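Local coordinates for protein RNA polymerase sigma factor (Bartonella quintana, PDB 5UXX) that probably binds RNA polymerase and promoter DNA as a sigma factor of the ECF subfamily, directing the start of transcription, at residues 54-57 with 58-61. Sequence-based numbering, arbitrary orientation.
Sequences GSNL and KAWL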
ATOM      1  N   GLY A  54      -5.616  14.110 -16.551  1.00 41.28           N
ATOM      2  CA  GLY A  54      -5.185  15.206 -15.705  1.00 40.47           C
ATOM      3  C   GLY A  54      -5.324  14.917 -14.224  1.00 43.20           C
ATOM      4  O   GLY A  54      -4.994  15.757 -13.387  1.00 45.55           O
ATOM      5  N   SER A  55      -5.812  13.725 -13.894  1.00 38.99           N
ATOM      6  CA  SER A  55      -5.958  13.329 -12.499  1.00 38.21           C
ATOM      7  C   SER A  55      -4.767  12.497 -12.035  1.00 31.93           C
ATOM      8  O   SER A  55      -3.873  12.183 -12.820  1.00 30.25           O
ATOM      9  CB  SER A  55      -7.260  12.550 -12.296  1.00 40.65           C
ATOM     10  OG  SER A  55      -7.270  11.360 -13.065  1.00 44.83           O
ATOM     11  N   ASN A  56      -4.758  12.147 -10.753  1.00 29.13           N
ATOM     12  CA  ASN A  56      -3.656  11.392 -10.171  1.00 26.76           C
ATOM     13  C   ASN A  56      -3.753   9.908 -10.509  1.00 33.73           C
ATOM     14  O   ASN A  56      -4.639   9.207 -10.020  1.00 34.69           O
ATOM     15  CB  ASN A  56      -3.621  11.589  -8.654  1.00 26.73           C
ATOM     16  CG  ASN A  56      -2.302  11.158  -8.037  1.00 27.36           C
ATOM     17  OD1 ASN A  56      -1.764  10.098  -8.358  1.00 25.15           O
ATOM     18  ND2 ASN A  56      -1.772  11.986  -7.144  1.00 27.58           N
ATOM     19  N   LEU A  57      -2.837   9.436 -11.349  1.00 26.52           N
ATOM     20  CA  LEU A  57      -2.835   8.040 -11.772  1.00 27.57           C
ATOM     21  C   LEU A  57      -2.467   7.110 -10.624  1.00 28.73           C
ATOM     22  O   LEU A  57      -3.039   6.028 -10.484  1.00 28.32           O
ATOM     23  CB  LEU A  57      -1.868   7.835 -12.939  1.00 25.27           C
ATOM     24  CG  LEU A  57      -1.762   6.402 -13.464  1.00 26.46           C
ATOM     25  CD1 LEU A  57      -3.099   5.933 -14.019  1.00 29.03           C
ATOM     26  CD2 LEU A  57      -0.671   6.295 -14.516  1.00 26.77           C
ATOM     27  N   LYS A  58      -1.511   7.538  -9.806  1.00 30.36           N
ATOM     28  CA  LYS A  58      -1.071   6.747  -8.664  1.00 28.80           C
ATOM     29  C   LYS A  58      -2.221   6.536  -7.686  1.00 24.55           C
ATOM     30  O   LYS A  58      -2.427   5.432  -7.186  1.00 27.54           O
ATOM     31  CB  LYS A  58       0.109   7.423  -7.962  1.00 35.63           C
ATOM     32  CG  LYS A  58       0.833   6.535  -6.963  1.00 41.75           C
ATOM     33  CD  LYS A  58       1.908   7.308  -6.215  1.00 49.72           C
ATOM     34  CE  LYS A  58       2.891   7.960  -7.175  1.00 58.72           C
ATOM     35  NZ  LYS A  58       3.835   8.873  -6.471  1.00 62.41           N
ATOM     36  N   ALA A  59      -2.974   7.600  -7.426  1.00 19.99           N
ATOM     37  CA  ALA A  59      -4.129   7.521  -6.539  1.00 21.02           C
ATOM     38  C   ALA A  59      -5.216   6.634  -7.137  1.00 24.40           C
ATOM     39  O   ALA A  59      -5.913   5.917  -6.419  1.00 25.13           O
ATOM     40  CB  ALA A  59      -4.677   8.912  -6.256  1.00 22.02           C
ATOM     41  N   TRP A  60      -5.354   6.693  -8.458  1.00 22.81           N
ATOM     42  CA  TRP A  60      -6.320   5.869  -9.173  1.00 24.35           C
ATOM     43  C   TRP A  60      -5.973   4.389  -9.031  1.00 25.72           C
ATOM     44  O   TRP A  60      -6.847   3.554  -8.799  1.00 29.70           O
ATOM     45  CB  TRP A  60      -6.367   6.267 -10.651  1.00 18.55           C
ATOM     46  CG  TRP A  60      -7.423   5.563 -11.447  1.00 24.26           C
ATOM     47  CD1 TRP A  60      -8.765   5.805 -11.421  1.00 25.42           C
ATOM     48  CD2 TRP A  60      -7.224   4.509 -12.398  1.00 28.45           C
ATOM     49  NE1 TRP A  60      -9.416   4.965 -12.291  1.00 29.28           N
ATOM     50  CE2 TRP A  60      -8.492   4.159 -12.904  1.00 30.76           C
ATOM     51  CE3 TRP A  60      -6.099   3.826 -12.869  1.00 25.88           C
ATOM     52  CZ2 TRP A  60      -8.667   3.157 -13.857  1.00 30.53           C
ATOM     53  CZ3 TRP A  60      -6.274   2.831 -13.815  1.00 27.41           C
ATOM     54  CH2 TRP A  60      -7.548   2.506 -14.298  1.00 29.42           C
ATOM     55  N   LEU A  61      -4.688   4.078  -9.168  1.00 24.51           N
ATOM     56  CA  LEU A  61      -4.206   2.705  -9.068  1.00 22.83           C
ATOM     57  C   LEU A  61      -4.295   2.180  -7.638  1.00 25.11           C
ATOM     58  O   LEU A  61      -4.698   1.039  -7.412  1.00 27.78           O
ATOM     59  CB  LEU A  61      -2.765   2.612  -9.573  1.00 25.21           C
ATOM     60  CG  LEU A  61      -2.582   2.822 -11.078  1.00 30.89           C
ATOM     61  CD1 LEU A  61      -1.111   2.949 -11.435  1.00 32.91           C
ATOM     62  CD2 LEU A  61      -3.224   1.686 -11.852  1.00 29.89           C
TER
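N56 caps the first turn of helix 57-81: its side-chain OD1 accepts a hydrogen bond from A59 N at 2.9 Å. The bond is fairly straight at hydrogen (162°), although the N-H arrives from above the amide plane of the asparagine. With CG anti to the backbone N (chi1 -164°), the short side chain folds back over the start of the helix, which leaves N56 OD1 3.0 Å from K58 N. Asparagine suits the place because its carbonyl can serve an amide that has no preceding turn to pair with. The methyl of A59 rests against N56 CB and CG, 3.7 Å from each, small enough to lie against the same face of the N56 amide from which the A59 N-H approaches.

Backbone bonds then take over. W60 N donates to N56 O at 3.0 Å, and L61 N to L57 O at 2.9 Å, so the regular i to i+4 pattern starts at the cap residue itself.

Apolar contacts line another side of the turn. L57 CD1 meets W60 CE3 at 3.8 Å, approaching the indole obliquely, while L57 CG lies 4.1 Å from L61 CD1. Apolar side chains suit this side because it faces other parts of the fold: L61 packs on L12 and V15 of helix 7-26, L57 touches F51, and the W60 ring meets F51 edge-to-face.

The arrangement is an asparagine N-cap followed by the first turn of a helix within sigma-70 region 2.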